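Local coordinates for SusD homolog (Bacteroides thetaiotaomicron, PDB 4MRU), which probably binds glycans, perhaps mucin O-glycans, as a SusD-like outer-membrane lipoprotein of a gut bacterium, at residues Arg29-Leu34 against Tyr91-Ala96; Gly64-Tyr69 against Gly297-Phe302; Tyr125-Tyr130 against Leu462-Glu467; Asp236-Phe241 against Trp324-Glu329. All coordinates share one frame; numbering follows the deposited sequence. Where two conformers were deposited one is given.

Contact 1. Residues Arg29-Leu34 against Tyr91-Ala96; sequences RGLQGL and YPKYYA
L31, in the last turn of helix 24-32, and K93, on helix 81-100, bring the two backbones together, with 6.8 Å between L31 CA and K93 CA. The first helix ends here, G33 N still bonding R29 O, while the second is kinked at P92, whose nitrogen makes no bond to the turn before. K93 does most of the reaching. Its chain runs extended as far as CE, which lies 3.6 Å from G30 CA; with no side chain on G30, the lysine methylenes rest directly on the helix backbone, and CD sits 3.8 Å from L31 N. Alongside, L31 slides past the lysine in the opposite direction, its CD2 3.9 Å from K93 CB. L34, just beyond the helix, meets K93 tip to tip through CD1. A bend at the last torsion (chi4 54°) folds the ammonium back to E89 O, one turn earlier on its own helix. No hydrogen bond crosses the contact, which rests on van der Waals packing of lysine methylenes against backbone and leucine atoms. L31 and L34 also lean on I117 of helix 104-125. A lysine chain laid over a glycine where two helices pack is in keeping with the largely helical, TPR-like SusD fold.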
# COMPACT_ATOMS: atom_id res chain seq x y z
N ARG A 29 3.76 -13.82 -15.28
CA ARG A 29 3.42 -12.40 -15.55
C ARG A 29 1.98 -12.07 -15.12
O ARG A 29 1.71 -10.97 -14.68
CB ARG A 29 3.62 -12.06 -16.99
CG ARG A 29 5.08 -12.00 -17.43
CD ARG A 29 5.20 -11.81 -18.95
NE ARG A 29 6.60 -11.62 -19.26
CZ ARG A 29 7.44 -12.57 -19.67
NH1 ARG A 29 7.00 -13.78 -20.03
NH2 ARG A 29 8.72 -12.27 -19.77
N GLY A 30 1.07 -13.02 -15.29
CA GLY A 30 -0.29 -12.87 -14.86
C GLY A 30 -0.36 -12.63 -13.35
O GLY A 30 -1.05 -11.73 -12.90
N LEU A 31 0.35 -13.45 -12.59
CA LEU A 31 0.46 -13.27 -11.16
C LEU A 31 1.14 -11.94 -10.78
O LEU A 31 0.69 -11.24 -9.86
CB LEU A 31 1.23 -14.46 -10.55
CG LEU A 31 0.50 -15.80 -10.51
CD1 LEU A 31 1.49 -16.92 -10.16
CD2 LEU A 31 -0.67 -15.77 -9.53
N GLN A 32 2.23 -11.59 -11.46
CA GLN A 32 2.91 -10.32 -11.17
C GLN A 32 1.98 -9.12 -11.40
O GLN A 32 2.05 -8.11 -10.69
CB GLN A 32 4.19 -10.18 -12.01
CG GLN A 32 5.22 -11.23 -11.64
CD GLN A 32 6.52 -11.19 -12.43
OE1 GLN A 32 6.59 -10.77 -13.59
NE2 GLN A 32 7.56 -11.67 -11.80
N GLY A 33 1.06 -9.27 -12.36
CA GLY A 33 0.05 -8.26 -12.63
C GLY A 33 -1.14 -8.23 -11.72
O GLY A 33 -2.07 -7.46 -11.95
N LEU A 34 -1.13 -9.05 -10.68
CA LEU A 34 -2.21 -9.03 -9.66
C LEU A 34 -1.74 -8.50 -8.32
O LEU A 34 -2.49 -8.51 -7.32
CB LEU A 34 -2.74 -10.44 -9.51
CG LEU A 34 -3.64 -10.89 -10.66
CD1 LEU A 34 -3.82 -12.40 -10.65
CD2 LEU A 34 -4.99 -10.19 -10.60
N TYR A 91 -6.14 -17.70 -8.42
CA TYR A 91 -6.03 -19.11 -8.13
C TYR A 91 -5.93 -20.00 -9.36
O TYR A 91 -5.21 -20.99 -9.32
CB TYR A 91 -7.16 -19.58 -7.20
CG TYR A 91 -6.76 -19.27 -5.78
CD1 TYR A 91 -5.88 -20.10 -5.10
CD2 TYR A 91 -7.17 -18.10 -5.17
CE1 TYR A 91 -5.45 -19.78 -3.84
CE2 TYR A 91 -6.74 -17.76 -3.90
CZ TYR A 91 -5.89 -18.61 -3.23
OH TYR A 91 -5.46 -18.28 -1.96
N PRO A 92 -6.61 -19.66 -10.46
CA PRO A 92 -6.33 -20.48 -11.66
C PRO A 92 -4.85 -20.39 -12.14
O PRO A 92 -4.28 -21.37 -12.64
CB PRO A 92 -7.30 -19.91 -12.72
CG PRO A 92 -8.36 -19.19 -11.92
CD PRO A 92 -7.61 -18.62 -10.73
N LYS A 93 -4.20 -19.25 -11.94
CA LYS A 93 -2.80 -19.13 -12.37
C LYS A 93 -1.89 -19.88 -11.39
O LYS A 93 -0.99 -20.62 -11.82
CB LYS A 93 -2.39 -17.67 -12.47
CG LYS A 93 -3.17 -16.87 -13.51
CD LYS A 93 -2.78 -15.40 -13.38
CE LYS A 93 -3.49 -14.50 -14.39
NZ LYS A 93 -4.96 -14.69 -14.31
N TYR A 94 -2.15 -19.70 -10.10
CA TYR A 94 -1.40 -20.39 -9.05
C TYR A 94 -1.48 -21.90 -9.23
O TYR A 94 -0.46 -22.59 -9.24
CB TYR A 94 -1.92 -20.01 -7.65
CG TYR A 94 -1.10 -20.66 -6.52
CD1 TYR A 94 0.19 -20.24 -6.27
CD2 TYR A 94 -1.62 -21.67 -5.73
CE1 TYR A 94 0.96 -20.82 -5.27
CE2 TYR A 94 -0.86 -22.26 -4.70
CZ TYR A 94 0.45 -21.83 -4.50
OH TYR A 94 1.28 -22.35 -3.55
N TYR A 95 -2.69 -22.42 -9.44
CA TYR A 95 -2.85 -23.86 -9.59
C TYR A 95 -2.32 -24.40 -10.91
O TYR A 95 -1.92 -25.56 -10.97
CB TYR A 95 -4.33 -24.27 -9.36
CG TYR A 95 -4.72 -24.26 -7.85
CD1 TYR A 95 -3.93 -24.91 -6.90
CD2 TYR A 95 -5.91 -23.65 -7.39
CE1 TYR A 95 -4.27 -24.92 -5.55
CE2 TYR A 95 -6.26 -23.66 -6.04
CZ TYR A 95 -5.43 -24.29 -5.12
OH TYR A 95 -5.74 -24.33 -3.79
N ALA A 96 -2.25 -23.57 -11.96
CA ALA A 96 -1.63 -23.98 -13.21
C ALA A 96 -0.14 -24.28 -12.99
O ALA A 96 0.39 -25.29 -13.47
CB ALA A 96 -1.81 -22.93 -14.31

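Contact 2. Residues Gly64-Tyr69 against Gly297-Phe302; sequences GWLEKY and GINSPF
K68 reaches N299 and its neighbour I298 through a bend in its third torsion (chi3 -70°), which turns an otherwise extended chain so that the ammonium arrives at the I298 carbonyl. N299 comes the other way, its CG beside the backbone N (chi1 -66°), and the two side chains slide past each other with N299 ND2 4.0 Å from K68 CE. The one direct bond across, K68 NZ to I298 O, is 2.8 Å long and meets the carbonyl almost head-on, at 166°. N299 ND2 adds a weak bond to the same oxygen. Water fills out the rest. One molecule accepts from both K68 NZ and I298 N, at 2.9 Å from K68 NZ; a second accepts from N299 ND2 at 2.8 Å and donates weakly to L66 O; a third lies 2.8 Å from W65 O and is held only weakly by K68 NZ and N299 ND2. L66 contributes the apolar flank, its CD2 4.2 Å from N299 CG. K449 ties in both sides, by a hydrogen bond at N299 OD1 and a weak one at L66 O. Both segments are loops: 64-69 follows strand 58-60, whose E60 makes a long, weak ion pair with K68, and rests W65 and Y69 on M49 of helix 40-54, while 297-302 is bonded through G297 to the backbone of V446 and V447 and leads into helix 304-309.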
# COMPACT_ATOMS: atom_id res chain seq x y z
N GLY A 64 -20.52 13.54 -10.81
CA GLY A 64 -21.74 12.75 -10.85
C GLY A 64 -21.71 11.52 -9.98
O GLY A 64 -22.75 10.93 -9.73
N TRP A 65 -20.55 11.11 -9.49
CA TRP A 65 -20.48 9.92 -8.64
C TRP A 65 -20.90 10.27 -7.21
O TRP A 65 -20.19 11.03 -6.52
CB TRP A 65 -19.08 9.30 -8.61
CG TRP A 65 -18.51 8.78 -9.93
CD1 TRP A 65 -19.17 8.69 -11.12
CD2 TRP A 65 -17.21 8.24 -10.15
NE1 TRP A 65 -18.34 8.17 -12.08
CE2 TRP A 65 -17.14 7.87 -11.51
CE3 TRP A 65 -16.09 8.06 -9.34
CZ2 TRP A 65 -16.01 7.33 -12.07
CZ3 TRP A 65 -14.96 7.53 -9.92
CH2 TRP A 65 -14.92 7.19 -11.27
N LEU A 66 -21.98 9.66 -6.75
CA LEU A 66 -22.50 9.91 -5.38
C LEU A 66 -22.35 8.75 -4.40
O LEU A 66 -22.61 8.93 -3.20
CB LEU A 66 -23.97 10.30 -5.48
CG LEU A 66 -24.22 11.58 -6.31
CD1 LEU A 66 -25.70 11.87 -6.40
CD2 LEU A 66 -23.49 12.77 -5.75
N GLU A 67 -21.96 7.57 -4.90
CA GLU A 67 -21.61 6.41 -4.09
C GLU A 67 -20.16 6.06 -4.33
O GLU A 67 -19.83 5.22 -5.19
CB GLU A 67 -22.51 5.23 -4.43
CG GLU A 67 -23.98 5.54 -4.25
CD GLU A 67 -24.85 4.35 -4.63
OE1 GLU A 67 -25.00 3.41 -3.81
OE2 GLU A 67 -25.39 4.34 -5.74
N LYS A 68 -19.29 6.68 -3.52
CA LYS A 68 -17.87 6.66 -3.73
C LYS A 68 -17.10 6.07 -2.55
O LYS A 68 -17.48 6.19 -1.38
CB LYS A 68 -17.37 8.08 -3.93
CG LYS A 68 -17.91 8.80 -5.14
CD LYS A 68 -17.10 10.07 -5.45
CE LYS A 68 -17.32 11.14 -4.39
NZ LYS A 68 -16.64 12.42 -4.73
N TYR A 69 -15.96 5.48 -2.88
CA TYR A 69 -15.05 5.03 -1.85
C TYR A 69 -14.68 6.23 -0.97
O TYR A 69 -14.69 6.09 0.28
CB TYR A 69 -13.78 4.40 -2.43
CG TYR A 69 -13.93 2.94 -2.90
CD1 TYR A 69 -14.49 2.63 -4.13
CD2 TYR A 69 -13.50 1.90 -2.10
CE1 TYR A 69 -14.59 1.30 -4.56
CE2 TYR A 69 -13.63 0.58 -2.50
CZ TYR A 69 -14.17 0.28 -3.72
OH TYR A 69 -14.23 -1.03 -4.09
N GLY A 297 -13.18 13.20 -0.18
CA GLY A 297 -14.46 13.01 0.51
C GLY A 297 -15.44 14.17 0.45
O GLY A 297 -15.87 14.70 1.49
N ILE A 298 -15.81 14.54 -0.76
CA ILE A 298 -16.63 15.66 -1.04
C ILE A 298 -17.63 15.31 -2.15
O ILE A 298 -17.44 14.31 -2.81
CB ILE A 298 -15.79 16.83 -1.55
CG1 ILE A 298 -15.05 16.44 -2.84
CG2 ILE A 298 -14.81 17.31 -0.47
CD1 ILE A 298 -14.42 17.60 -3.58
N ASN A 299 -18.64 16.15 -2.34
CA ASN A 299 -19.52 16.14 -3.51
C ASN A 299 -19.42 17.54 -4.11
O ASN A 299 -20.15 18.43 -3.73
CB ASN A 299 -20.97 15.79 -3.14
CG ASN A 299 -21.16 14.35 -2.62
OD1 ASN A 299 -22.15 14.08 -1.94
ND2 ASN A 299 -20.32 13.45 -2.99
N SER A 300 -18.46 17.76 -5.00
CA SER A 300 -18.24 19.10 -5.52
C SER A 300 -19.45 19.61 -6.29
O SER A 300 -20.04 18.86 -7.05
CB SER A 300 -17.04 19.13 -6.47
OG SER A 300 -16.86 20.42 -7.07
N PRO A 301 -19.77 20.92 -6.16
CA PRO A 301 -20.81 21.54 -7.02
C PRO A 301 -20.29 22.00 -8.35
O PRO A 301 -21.04 22.52 -9.15
CB PRO A 301 -21.23 22.77 -6.21
CG PRO A 301 -19.97 23.16 -5.49
CD PRO A 301 -19.19 21.89 -5.21
N PHE A 302 -19.00 21.84 -8.60
CA PHE A 302 -18.41 22.28 -9.87
C PHE A 302 -18.45 21.19 -10.95
O PHE A 302 -18.98 20.09 -10.71
CB PHE A 302 -17.00 22.79 -9.58
CG PHE A 302 -17.00 24.00 -8.69
CD1 PHE A 302 -17.73 25.13 -9.02
CD2 PHE A 302 -16.35 23.98 -7.47
CE1 PHE A 302 -17.77 26.24 -8.18
CE2 PHE A 302 -16.37 25.07 -6.64
CZ PHE A 302 -17.06 26.21 -6.99
O HOH W 1 -19.31 13.65 -6.15
O HOH W 2 -20.60 10.74 -2.38
O HOH W 3 -14.41 12.86 -2.88

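Contact 3. Residues Tyr125-Tyr130 against Leu462-Glu467; sequences YGPIPY and LMYPNE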
# COMPACT_ATOMS: atom_id res chain seq x y z
N TYR A 125 -9.46 -6.49 4.19
CA TYR A 125 -10.74 -7.10 4.66
C TYR A 125 -10.69 -7.71 6.02
O TYR A 125 -11.71 -7.76 6.70
CB TYR A 125 -11.20 -8.19 3.68
CG TYR A 125 -11.58 -7.61 2.34
CD1 TYR A 125 -12.84 -7.06 2.13
CD2 TYR A 125 -10.70 -7.61 1.31
CE1 TYR A 125 -13.17 -6.47 0.93
CE2 TYR A 125 -11.05 -7.06 0.08
CZ TYR A 125 -12.28 -6.50 -0.10
OH TYR A 125 -12.62 -5.98 -1.34
N GLY A 126 -9.52 -8.20 6.42
CA GLY A 126 -9.42 -9.05 7.60
C GLY A 126 -9.44 -10.52 7.18
O GLY A 126 -8.63 -10.96 6.33
N PRO A 127 -10.42 -11.27 7.68
CA PRO A 127 -10.57 -12.68 7.24
C PRO A 127 -10.87 -12.76 5.77
O PRO A 127 -11.65 -11.94 5.25
CB PRO A 127 -11.77 -13.20 8.02
CG PRO A 127 -11.83 -12.29 9.19
CD PRO A 127 -11.42 -10.95 8.70
N ILE A 128 -10.17 -13.69 5.11
CA ILE A 128 -10.30 -13.99 3.71
C ILE A 128 -10.11 -15.49 3.49
O ILE A 128 -9.42 -16.16 4.26
CB ILE A 128 -9.23 -13.28 2.82
CG1 ILE A 128 -7.80 -13.61 3.24
CG2 ILE A 128 -9.38 -11.77 2.83
CD1 ILE A 128 -6.81 -13.36 2.13
N PRO A 129 -10.69 -15.99 2.40
CA PRO A 129 -10.35 -17.32 1.90
C PRO A 129 -8.88 -17.34 1.52
O PRO A 129 -8.40 -16.40 0.94
CB PRO A 129 -11.21 -17.47 0.66
CG PRO A 129 -12.24 -16.40 0.75
CD PRO A 129 -11.64 -15.29 1.53
N TYR A 130 -8.15 -18.34 1.99
CA TYR A 130 -6.75 -18.45 1.75
C TYR A 130 -6.34 -19.94 1.80
O TYR A 130 -6.22 -20.55 0.76
CB TYR A 130 -5.93 -17.62 2.76
CG TYR A 130 -4.46 -17.53 2.32
CD1 TYR A 130 -4.09 -16.79 1.21
CD2 TYR A 130 -3.46 -18.17 3.03
CE1 TYR A 130 -2.75 -16.70 0.79
CE2 TYR A 130 -2.13 -18.06 2.65
CZ TYR A 130 -1.79 -17.36 1.52
OH TYR A 130 -0.49 -17.28 1.11
N LEU A 462 -12.47 -2.57 4.15
CA LEU A 462 -13.54 -2.63 3.16
C LEU A 462 -14.53 -3.74 3.52
O LEU A 462 -14.16 -4.75 4.12
CB LEU A 462 -13.03 -2.94 1.76
CG LEU A 462 -12.60 -1.84 0.85
CD1 LEU A 462 -12.38 -2.39 -0.57
CD2 LEU A 462 -13.63 -0.72 0.87
N MSE A 463 -15.76 -3.58 3.05
CA MSE A 463 -16.84 -4.52 3.31
C MSE A 463 -16.82 -5.61 2.28
O MSE A 463 -16.41 -5.37 1.16
CB MSE A 463 -18.21 -3.82 3.24
CG MSE A 463 -18.31 -2.75 4.32
SE MSE A 463 -17.77 -1.01 3.55
CE MSE A 463 -19.41 -0.61 2.51
N TYR A 464 -17.23 -6.81 2.65
CA TYR A 464 -17.25 -7.94 1.72
C TYR A 464 -18.25 -7.69 0.60
O TYR A 464 -19.19 -6.98 0.80
CB TYR A 464 -17.60 -9.23 2.42
CG TYR A 464 -16.54 -9.65 3.45
CD1 TYR A 464 -15.23 -9.88 3.09
CD2 TYR A 464 -16.89 -9.85 4.77
CE1 TYR A 464 -14.28 -10.32 4.01
CE2 TYR A 464 -15.95 -10.26 5.72
CZ TYR A 464 -14.66 -10.51 5.35
OH TYR A 464 -13.77 -10.94 6.31
N PRO A 465 -17.98 -8.21 -0.59
CA PRO A 465 -18.86 -7.91 -1.73
C PRO A 465 -20.18 -8.63 -1.60
O PRO A 465 -20.27 -9.70 -0.95
CB PRO A 465 -18.06 -8.41 -2.95
CG PRO A 465 -17.10 -9.37 -2.43
CD PRO A 465 -16.83 -9.03 -0.98
N ASN A 466 -21.20 -8.11 -2.28
CA ASN A 466 -22.52 -8.69 -2.19
C ASN A 466 -22.59 -10.14 -2.74
O ASN A 466 -23.44 -10.92 -2.32
CB ASN A 466 -23.56 -7.84 -2.92
CG ASN A 466 -24.99 -8.17 -2.47
OD1 ASN A 466 -25.35 -7.98 -1.31
ND2 ASN A 466 -25.78 -8.66 -3.37
N GLU A 467 -21.73 -10.46 -3.69
CA GLU A 467 -21.60 -11.82 -4.21
C GLU A 467 -21.36 -12.83 -3.06
O GLU A 467 -21.92 -13.92 -3.04
CB GLU A 467 -20.46 -11.90 -5.22
CG GLU A 467 -20.75 -11.17 -6.54
CD GLU A 467 -20.66 -9.63 -6.50
OE1 GLU A 467 -20.33 -9.01 -5.45
OE2 GLU A 467 -20.93 -8.99 -7.54
O HOH W 4 -15.12 -5.69 -1.35
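Y125 lies against L462, 5.5 Å apart between their CA atoms, at the end of helix 104-125. With CG beside the backbone N (chi1 -66°), its ring is sent across to the other segment and passes the L462 side chain at a slant, CE1 3.6 Å from L462 CB, while CD1 approaches L462 O to 3.3 Å; that carbonyl is buried here and has no hydrogen-bond partner. At the ring's edge, near its plane, stands M463 O, 3.4 Å from Y125 CE1, and a water in the same plane joins Y125 OH to M463 O, which accepts from it. Towards the root of the side chain, Y125 CB packs on Y464 CE1 at 3.8 Å. The two tyrosine rings lie almost flat to one another, 10° apart, yet are displaced so that little of one faces the other, with 5.8 Å between centroids. G126, the first residue to leave the helix, does so with positive phi and turns the chain toward P127. There Y464 arrives at about a right angle to the proline, and its OH donates to P127 O over 2.6 Å, tilted 28° out of the carbonyl plane. P127 CD lies 3.4 Å from Y464 OH; one hydrogen bond and the proline ring carbons thus meet the same hydroxyl. Around this, F83 of helix 81-100 meets Y125 edge-to-face and Y149 does the same to Y464; R461 bonds Y125 O and forms a cation-pi pair with Y464, binding the end of helix 104-125 to the loop that leads into helix 466-471.

Contact 4. Residues Asp236-Phe241 against Trp324-Glu329; sequences DDNALF and WMTASE. With EDO (1,2-ethanediol), chain F.
The A239 methyl packs against the CB atoms of W324 and M325, with A239 CB 4.0 Å from W324 CB and 4.4 Å from M325 CB. The A239 carbonyl takes a bond of 2.8 Å from W324 N and a weak one from M325 N. One residue thus faces two, a classic beta bulge in the antiparallel pair of strands 239-241 and 322-325; A239 N returns a bond to M325 O at 2.9 Å. The A239 and M325 side chains lie on one face, both against F198 of helix 192-209. Next along, F241 CB packs near the pyrrole nitrogen of the indole, 3.6 Å from W324 NE1, and F241 N stands over one face of the ring near its rim. With CG anti to the nitrogen (chi1 177°), the phenyl itself swings clear of W324. At the far end the N238 amide meets the start of helix 327-339, its OD1 2.8 Å from A327 N, which lies 39° out of the amide plane; N235 OD1 holds ND2. T326 crosses this amide at a slant, and at the N-cap its OG1 accepts from E329 N at 3.2 Å. An ethanediol, probably from the crystallisation liquor, donates through O2 to W324 O, 2.7 Å away, and is bonded also to R205 and N426.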
# COMPACT_ATOMS: atom_id res chain seq x y z
N ASP A 236 18.90 -0.21 -6.88
CA ASP A 236 19.02 -1.17 -7.99
C ASP A 236 18.32 -2.50 -7.70
O ASP A 236 17.97 -3.19 -8.64
CB ASP A 236 20.49 -1.45 -8.32
CG ASP A 236 21.13 -0.32 -9.11
OD1 ASP A 236 20.40 0.55 -9.69
OD2 ASP A 236 22.38 -0.30 -9.14
N ASP A 237 18.09 -2.82 -6.43
CA ASP A 237 17.41 -4.04 -6.08
C ASP A 237 15.89 -3.85 -5.82
O ASP A 237 15.25 -4.77 -5.37
CB ASP A 237 18.10 -4.67 -4.87
CG ASP A 237 19.49 -5.19 -5.21
OD1 ASP A 237 19.65 -5.66 -6.36
OD2 ASP A 237 20.40 -5.15 -4.34
N ASN A 238 15.36 -2.66 -6.05
CA ASN A 238 13.94 -2.43 -5.84
C ASN A 238 13.14 -3.42 -6.68
O ASN A 238 13.57 -3.75 -7.80
CB ASN A 238 13.53 -0.99 -6.24
CG ASN A 238 14.14 0.08 -5.33
OD1 ASN A 238 14.62 -0.20 -4.24
ND2 ASN A 238 14.07 1.33 -5.79
N ALA A 239 11.99 -3.84 -6.17
CA ALA A 239 11.08 -4.74 -6.86
C ALA A 239 10.08 -3.90 -7.67
O ALA A 239 9.23 -3.22 -7.08
CB ALA A 239 10.34 -5.59 -5.88
N LEU A 240 10.24 -3.93 -8.99
CA LEU A 240 9.39 -3.22 -9.90
C LEU A 240 8.85 -4.21 -10.89
O LEU A 240 9.62 -5.04 -11.42
CB LEU A 240 10.17 -2.18 -10.67
CG LEU A 240 10.45 -0.79 -10.13
CD1 LEU A 240 10.99 -0.82 -8.73
CD2 LEU A 240 11.43 -0.15 -11.11
N PHE A 241 7.55 -4.13 -11.20
CA PHE A 241 6.97 -4.92 -12.29
C PHE A 241 7.04 -4.06 -13.53
O PHE A 241 6.32 -3.06 -13.67
CB PHE A 241 5.55 -5.38 -11.95
CG PHE A 241 4.86 -6.14 -13.04
CD1 PHE A 241 5.49 -7.20 -13.70
CD2 PHE A 241 3.55 -5.83 -13.38
CE1 PHE A 241 4.84 -7.93 -14.67
CE2 PHE A 241 2.89 -6.55 -14.35
CZ PHE A 241 3.54 -7.59 -15.00
N TRP A 324 6.69 -2.14 -6.45
CA TRP A 324 6.24 -2.97 -5.33
C TRP A 324 6.91 -2.65 -3.99
O TRP A 324 6.24 -2.44 -3.02
CB TRP A 324 6.52 -4.41 -5.61
CG TRP A 324 5.75 -5.03 -6.75
CD1 TRP A 324 4.92 -4.42 -7.61
CD2 TRP A 324 5.79 -6.39 -7.12
NE1 TRP A 324 4.42 -5.33 -8.52
CE2 TRP A 324 4.93 -6.56 -8.21
CE3 TRP A 324 6.46 -7.50 -6.61
CZ2 TRP A 324 4.72 -7.82 -8.82
CZ3 TRP A 324 6.22 -8.74 -7.16
CH2 TRP A 324 5.37 -8.89 -8.26
N MSE A 325 8.23 -2.65 -3.94
CA MSE A 325 8.95 -2.48 -2.69
C MSE A 325 10.28 -1.85 -2.99
O MSE A 325 10.99 -2.29 -3.88
CB MSE A 325 9.13 -3.83 -2.01
CG MSE A 325 10.01 -3.61 -0.77
SE MSE A 325 9.20 -3.69 1.00
CE MSE A 325 8.09 -5.29 0.63
N THR A 326 10.60 -0.80 -2.23
CA THR A 326 11.84 -0.08 -2.44
C THR A 326 12.75 -0.07 -1.21
O THR A 326 12.35 -0.30 -0.07
CB THR A 326 11.58 1.39 -2.77
OG1 THR A 326 11.04 2.03 -1.59
CG2 THR A 326 10.67 1.51 -3.97
N ALA A 327 14.01 0.20 -1.50
CA ALA A 327 15.01 0.40 -0.45
C ALA A 327 14.60 1.45 0.55
O ALA A 327 14.84 1.28 1.73
CB ALA A 327 16.34 0.77 -1.07
N SER A 328 13.97 2.54 0.11
CA SER A 328 13.49 3.56 1.05
C SER A 328 12.48 2.98 2.04
O SER A 328 12.59 3.19 3.25
CB SER A 328 12.84 4.74 0.30
OG SER A 328 12.39 5.72 1.20
N GLU A 329 11.53 2.21 1.55
CA GLU A 329 10.51 1.62 2.45
C GLU A 329 11.16 0.71 3.48
O GLU A 329 10.86 0.75 4.69
CB GLU A 329 9.43 0.84 1.67
CG GLU A 329 8.40 0.17 2.62
CD GLU A 329 7.35 -0.80 1.98
OE1 GLU A 329 7.21 -0.89 0.74
OE2 GLU A 329 6.66 -1.49 2.77
C1 EDO F . 3.41 -5.33 -2.67
O1 EDO F . 2.29 -5.12 -1.80
C2 EDO F . 3.44 -4.08 -3.48
O2 EDO F . 3.71 -3.07 -2.53

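Overall arrangement
Contacts 1, 3 and 4 are buried, whereas contact 2, the outermost at about 24 Å from the centre of the chain to its own centre, is partly open and relies on water and a lysine. Contact 1 is helix packing without hydrogen bonds, contact 3 pairs aromatic rings with a buried hydroxyl bond, and contact 4, the nearest to the centre, is mostly backbone bonding. Helix 81-100 carries one side of contact 1 and touches contact 3, while helix 104-125 ends in contact 3 and packs on contact 1. F241 and W324 of contact 4 pack on R29-L34 of contact 1, while Y69 touches L462 between contacts 2 and 3. Contacts 2 and 4 lie on opposite sides of the centre.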